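Nucleotidyl transferase (Methanothermobacter thermautotrophicus, PDB 6PLJ) probably acts as a nucleotidyltransferase of the MobA-like family, moving a nucleotide unit to an acceptor, perhaps in pseudomurein cell wall synthesis. Local coordinates at residues K68-S72 / A73-E77; V106-P109 / L110-L114; R119-G123 / D124-C128. All blocks are in the same frame, centred on the assembly; numbering follows the deposited sequence.

Interaction 1: K68-S72 / A73-E77; sequences KAVLS and AGVDE. With EDO (1,2-ethanediol), chain C.
Val70 has CG1 anti to its backbone N (chi1 167°). Val75 has CG2 between its own N and carbonyl carbon (chi1 -63°). These torsions turn the two methyls toward each other, and Val70 CG1 and Val75 CG2 meet at 4.2 Å. The side chains cross at a slant. This is a helix-to-strand turn of an alpha/beta sheet: helix 62-72 leads into strand 77-82, which lies parallel beside strand 25-31. Val75 CG2 also lies 3.6 Å from Val70 O, so this methyl packs on both side chain and backbone of the last full turn.

The turn itself is held by backbone bonds. Ala73 N donates to Val70 O at 3.1 Å with a bent bond, 144° at the hydrogen. Gly74 N donates more straightly to Leu71 O. Gly74 is the first residue to leave helical angles, and its positive phi breaks the helix. One residue earlier, Ala73 CB sits 3.4 Å from Val70 O and touches Leu141 of helix 138-147. Strand 25-31 covers the valines through Ala27.

Ser72 OG folds back along the helix to Lys68 O, at 2.9 Å. Ser72 N reaches the same oxygen from the opposite face of the carbonyl plane, so Lys68 O is gripped twice. A water then joins the two sides of the turn, donating to both Leu71 O and Val75 O. A 1,2-ethanediol, probably from the crystallisation liquor, donates from O1 to Ala73 O at 2.8 Å.

Interaction 2: V106-P109 / L110-L114; sequences VDVP and LSASL. With EDO (1,2-ethanediol), chain D.
Ser113 OG, which lies 3.9 Å from Val108 CG2 across the turn, is gripped by three polar partners. The side-chain ND2 of Asn103 bonds to it, one 1,2-ethanediol bonds to it, and a water sits 2.9 Å from Ser113 OG. The same water gives a weak bond to Val108 O. The water is thus a weak bridge from the helix to the loop. Val108 O also takes a bond from O2 of a different 1,2-ethanediol, at 3.0 Å. Both ethanediols are probably from the crystallisation liquor.

Pro109 holds the N-cap position, right before helix 110-120. Its carbonyl oxygen accepts from Ser113 N at 3.0 Å. This is the first regular i to i+4 bond of the helix. Pro109 has no amide hydrogen to give, and its ring lies along the first turn with CD 4.0 Å from Ala112 CB.

The apolar side is small. Val108 directs its CB toward the helix, and Val108 CB meets Ala112 CB at 3.8 Å. Val108 CG2 sits between its own N and carbonyl carbon (chi1 -56°), which carries it over Ala112 CB as well as Ser113 OG. Ala112 is therefore covered from the loop by valine and proline together.

Before this, Asp107 forms the centre of an inverse gamma turn, and its OD1 makes a salt bridge to Arg34. Ser113 touches Ala32, in the same loop as Arg34. That loop follows the first strand and resembles the glycine- and arginine-containing signature that in MobA relatives probably contacts the nucleotide. The arrangement is consistent with a helix N-terminus beside the nucleotide pocket of a MobA-like Rossmann-type fold.

Interaction 3: R119-G123 / D124-C128; sequences RAAGG and DIILC
Ile126 of the strand reaches back to Ala121 of the loop, and this pair is the side-chain contact across the turn. The second segment opens with Asp124, directly after Gly123. Its CG lies between the backbone N and the carbonyl carbon (chi1 58°). The carboxylate works beyond the turn. OD1 accepts from the backbone N of Met24 and of Asn23, and OD2 accepts from Gly22 N. Three amides near the start of the modelled chain are thus collected on one side chain. The three N-H groups probably help to stabilise the carboxylate charge.

Ile125 begins the strand. Its CB points away from 119-123, and the side chain touches Ile25 and Ala148. No hydrogen bond joins the two segments.

Ile126 comes next. Its CB is not aimed at the preceding loop, but the tip curls back. CG1 is anti to the carbonyl carbon (chi1 -51°), and the next torsion (chi2 -60°) swings CD1 toward the loop. CD1 then meets Ala121 CB at 3.7 Å, methyl against methyl. Ile126 CD1 also packs on the backbone of buried Gly123, 3.9 Å from Gly123 O. Ala121 in turn has its CB aimed at the strand, so the two methyls form a small apolar patch.

Leu127 and Cys128 move on from the turn. Leu127 packs on Ala175, and Cys128 on Leu174 and on Leu181 of helix 178-184.

The contact joins the end of helix 110-120 to strand 125-130 through a short turn. The strand lies between parallel strand 25-31 and antiparallel strand 174-177, and helix 178-184 covers the face that holds Ile126 and Cys128.

The three interactions come in series along the chain, all at helix ends. Interactions 2 and 3 sit at opposite ends of helix 110-120, their centres 16 Å apart, and touch where Leu114 packs on Cys128. Interaction 1 lies at the end of helix 62-72. Its centre is 13 Å from that of interaction 3, and they are joined by a probable hydrogen bond from Gly122 N to Glu77 OE2 and by Val75 packing on Leu127. Interactions 1 and 2, with centres 22 Å apart, do not touch. Interactions 1 and 3 lead into strands 77-82 and 125-130, which flank strand 25-31 in the central sheet. Together they join helices to the parallel strands of one alpha/beta domain.

Interaction 1: K68-S72 / A73-E77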
# COMPACT_ATOMS: atom_id res chain seq x y z
N LYS A 68 0.13 -5.36 -9.90
CA LYS A 68 0.30 -6.74 -10.33
C LYS A 68 0.47 -7.68 -9.14
O LYS A 68 -0.12 -8.76 -9.12
CB LYS A 68 1.51 -6.87 -11.26
CG LYS A 68 1.78 -8.27 -11.76
CD LYS A 68 0.61 -8.81 -12.55
CE LYS A 68 0.86 -10.23 -13.01
NZ LYS A 68 -0.19 -10.64 -13.95
N ALA A 69 1.26 -7.28 -8.15
CA ALA A 69 1.44 -8.10 -6.95
C ALA A 69 0.13 -8.32 -6.19
O ALA A 69 -0.17 -9.43 -5.74
CB ALA A 69 2.50 -7.52 -6.05
N VAL A 70 -0.65 -7.25 -6.06
CA VAL A 70 -1.93 -7.30 -5.38
C VAL A 70 -2.91 -8.24 -6.12
O VAL A 70 -3.56 -9.09 -5.51
CB VAL A 70 -2.50 -5.87 -5.26
CG1 VAL A 70 -3.94 -5.86 -4.86
CG2 VAL A 70 -1.65 -5.06 -4.27
N LEU A 71 -2.99 -8.09 -7.43
CA LEU A 71 -3.86 -8.98 -8.21
C LEU A 71 -3.38 -10.42 -8.14
O LEU A 71 -4.20 -11.36 -8.00
CB LEU A 71 -3.96 -8.50 -9.65
CG LEU A 71 -4.76 -7.21 -9.90
CD1 LEU A 71 -4.63 -6.77 -11.35
CD2 LEU A 71 -6.23 -7.37 -9.53
N SER A 72 -2.07 -10.61 -8.15
CA SER A 72 -1.52 -11.96 -8.03
C SER A 72 -1.74 -12.61 -6.66
O SER A 72 -1.57 -13.81 -6.52
CB SER A 72 -0.04 -11.96 -8.38
OG SER A 72 0.13 -11.57 -9.73
N ALA A 73 -2.13 -11.82 -5.65
CA ALA A 73 -2.41 -12.33 -4.33
C ALA A 73 -3.80 -12.94 -4.22
O ALA A 73 -4.16 -13.40 -3.14
CB ALA A 73 -2.24 -11.23 -3.28
N GLY A 74 -4.60 -12.89 -5.29
CA GLY A 74 -5.86 -13.60 -5.36
C GLY A 74 -7.07 -12.83 -4.87
O GLY A 74 -8.11 -13.43 -4.65
N VAL A 75 -6.95 -11.52 -4.68
CA VAL A 75 -8.10 -10.69 -4.30
C VAL A 75 -9.22 -10.72 -5.35
O VAL A 75 -8.97 -10.94 -6.54
CB VAL A 75 -7.67 -9.22 -4.04
CG1 VAL A 75 -6.71 -9.18 -2.85
CG2 VAL A 75 -7.10 -8.56 -5.29
N ASP A 76 -10.44 -10.49 -4.90
CA ASP A 76 -11.61 -10.52 -5.79
C ASP A 76 -11.71 -9.28 -6.68
O ASP A 76 -12.32 -9.33 -7.73
CB ASP A 76 -12.90 -10.64 -4.98
CG ASP A 76 -13.00 -11.95 -4.27
OD1 ASP A 76 -12.99 -13.00 -4.94
OD2 ASP A 76 -13.12 -11.97 -3.05
N GLU A 77 -11.13 -8.17 -6.25
CA GLU A 77 -11.07 -6.95 -7.03
C GLU A 77 -9.97 -6.08 -6.49
O GLU A 77 -9.55 -6.26 -5.34
CB GLU A 77 -12.39 -6.17 -6.98
CG GLU A 77 -12.68 -5.57 -5.60
CD GLU A 77 -13.98 -4.81 -5.51
OE1 GLU A 77 -14.57 -4.51 -6.57
OE2 GLU A 77 -14.39 -4.51 -4.37
C1 EDO C . -6.49 -13.52 -0.92
O1 EDO C . -6.38 -14.52 -1.94
C2 EDO C . -6.48 -14.18 0.45
O2 EDO C . -7.38 -15.30 0.44
O HOH W 1 -6.84 -11.50 -8.24

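Interaction 2: V106-P109 / L110-L114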
# COMPACT_ATOMS: atom_id res chain seq x y z
N VAL A 106 -7.77 16.70 -4.27
CA VAL A 106 -6.58 15.84 -4.25
C VAL A 106 -5.70 15.95 -3.02
O VAL A 106 -4.93 15.05 -2.76
CB VAL A 106 -5.63 16.00 -5.48
CG1 VAL A 106 -6.33 15.65 -6.76
CG2 VAL A 106 -4.98 17.39 -5.54
N ASP A 107 -5.77 17.05 -2.27
CA ASP A 107 -4.81 17.21 -1.19
C ASP A 107 -5.38 16.59 0.10
O ASP A 107 -5.76 17.30 1.03
CB ASP A 107 -4.43 18.68 -1.03
CG ASP A 107 -3.42 18.89 0.07
OD1 ASP A 107 -2.40 18.18 0.12
OD2 ASP A 107 -3.65 19.77 0.92
N VAL A 108 -5.44 15.26 0.11
CA VAL A 108 -5.89 14.50 1.30
C VAL A 108 -4.81 13.50 1.72
O VAL A 108 -4.04 13.02 0.89
CB VAL A 108 -7.26 13.80 1.09
CG1 VAL A 108 -8.31 14.82 0.68
CG2 VAL A 108 -7.19 12.66 0.07
N PRO A 109 -4.74 13.18 3.02
CA PRO A 109 -3.71 12.27 3.48
C PRO A 109 -4.02 10.81 3.19
O PRO A 109 -5.12 10.48 2.70
CB PRO A 109 -3.68 12.53 4.98
CG PRO A 109 -5.08 12.88 5.30
CD PRO A 109 -5.55 13.71 4.13
N LEU A 110 -3.06 9.95 3.51
CA LEU A 110 -3.12 8.52 3.18
C LEU A 110 -4.36 7.85 3.75
O LEU A 110 -5.01 7.08 3.05
CB LEU A 110 -1.88 7.79 3.71
CG LEU A 110 -1.80 6.29 3.41
CD1 LEU A 110 -1.88 6.07 1.91
CD2 LEU A 110 -0.53 5.66 3.97
N SER A 111 -4.70 8.15 5.00
CA SER A 111 -5.88 7.54 5.63
C SER A 111 -7.15 7.89 4.85
O SER A 111 -8.02 7.02 4.68
CB SER A 111 -5.99 7.93 7.11
OG SER A 111 -6.21 9.30 7.25
N ALA A 112 -7.26 9.12 4.36
CA ALA A 112 -8.41 9.55 3.57
C ALA A 112 -8.45 8.89 2.20
O ALA A 112 -9.53 8.61 1.68
CB ALA A 112 -8.41 11.07 3.40
N SER A 113 -7.28 8.69 1.58
CA SER A 113 -7.19 7.96 0.32
C SER A 113 -7.64 6.54 0.52
O SER A 113 -8.43 6.03 -0.27
CB SER A 113 -5.77 7.94 -0.25
OG SER A 113 -5.40 9.23 -0.62
N LEU A 114 -7.15 5.90 1.57
CA LEU A 114 -7.62 4.54 1.87
C LEU A 114 -9.12 4.53 2.09
O LEU A 114 -9.80 3.65 1.59
CB LEU A 114 -6.89 3.92 3.05
CG LEU A 114 -5.42 3.61 2.80
CD1 LEU A 114 -4.81 3.08 4.08
CD2 LEU A 114 -5.26 2.59 1.69
C1 EDO D . 0.06 13.98 0.27
O1 EDO D . 1.00 12.99 -0.13
C2 EDO D . -0.86 14.30 -0.90
O2 EDO D . -2.09 14.83 -0.41
O HOH W 2 -2.65 10.06 -0.30

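Interaction 3: R119-G123 / D124-C128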
# COMPACT_ATOMS: atom_id res chain seq x y z
N ARG A 119 -14.54 2.93 0.54
CA ARG A 119 -15.89 3.32 0.10
C ARG A 119 -16.32 2.73 -1.25
O ARG A 119 -17.50 2.42 -1.45
CB ARG A 119 -16.03 4.85 0.07
CG ARG A 119 -16.25 5.49 1.42
CD ARG A 119 -16.40 7.00 1.31
NE ARG A 119 -17.43 7.39 0.34
CZ ARG A 119 -17.29 8.21 -0.70
NH1 ARG A 119 -16.13 8.84 -0.95
NH2 ARG A 119 -18.33 8.44 -1.50
N ALA A 120 -15.37 2.56 -2.15
CA ALA A 120 -15.60 1.99 -3.46
C ALA A 120 -15.53 0.47 -3.49
O ALA A 120 -15.84 -0.12 -4.50
CB ALA A 120 -14.58 2.54 -4.45
N ALA A 121 -15.09 -0.16 -2.40
CA ALA A 121 -14.84 -1.60 -2.39
C ALA A 121 -16.09 -2.36 -2.02
O ALA A 121 -16.84 -1.96 -1.13
CB ALA A 121 -13.74 -1.93 -1.39
N GLY A 122 -16.32 -3.48 -2.68
CA GLY A 122 -17.43 -4.37 -2.32
C GLY A 122 -17.19 -5.34 -1.18
O GLY A 122 -18.16 -5.87 -0.61
N GLY A 123 -15.93 -5.59 -0.83
CA GLY A 123 -15.57 -6.70 0.04
C GLY A 123 -15.76 -6.44 1.52
O GLY A 123 -15.84 -5.30 1.94
N ASP A 124 -15.84 -7.52 2.29
CA ASP A 124 -15.91 -7.44 3.75
C ASP A 124 -14.53 -7.42 4.40
O ASP A 124 -14.41 -7.08 5.59
CB ASP A 124 -16.73 -8.59 4.34
CG ASP A 124 -16.18 -9.94 3.97
OD1 ASP A 124 -16.51 -10.44 2.89
OD2 ASP A 124 -15.41 -10.53 4.76
N ILE A 125 -13.52 -7.85 3.64
CA ILE A 125 -12.12 -7.74 4.05
C ILE A 125 -11.43 -6.88 3.02
O ILE A 125 -11.64 -7.06 1.82
CB ILE A 125 -11.44 -9.12 4.10
CG1 ILE A 125 -12.08 -10.00 5.17
CG2 ILE A 125 -9.94 -8.99 4.37
CD1 ILE A 125 -11.81 -9.56 6.60
N ILE A 126 -10.63 -5.94 3.50
CA ILE A 126 -9.88 -5.07 2.62
C ILE A 126 -8.39 -5.32 2.81
O ILE A 126 -7.89 -5.26 3.92
CB ILE A 126 -10.14 -3.57 2.91
CG1 ILE A 126 -11.64 -3.24 2.97
CG2 ILE A 126 -9.46 -2.71 1.86
CD1 ILE A 126 -12.41 -3.51 1.70
N LEU A 127 -7.68 -5.54 1.71
CA LEU A 127 -6.22 -5.54 1.70
C LEU A 127 -5.77 -4.15 1.25
O LEU A 127 -6.01 -3.78 0.10
CB LEU A 127 -5.70 -6.61 0.74
CG LEU A 127 -4.18 -6.63 0.50
CD1 LEU A 127 -3.46 -6.99 1.80
CD2 LEU A 127 -3.85 -7.58 -0.63
N CYS A 128 -5.15 -3.39 2.15
CA CYS A 128 -4.70 -2.02 1.88
C CYS A 128 -3.22 -2.07 1.54
O CYS A 128 -2.43 -2.59 2.33
CB CYS A 128 -4.89 -1.14 3.10
SG CYS A 128 -6.64 -0.87 3.51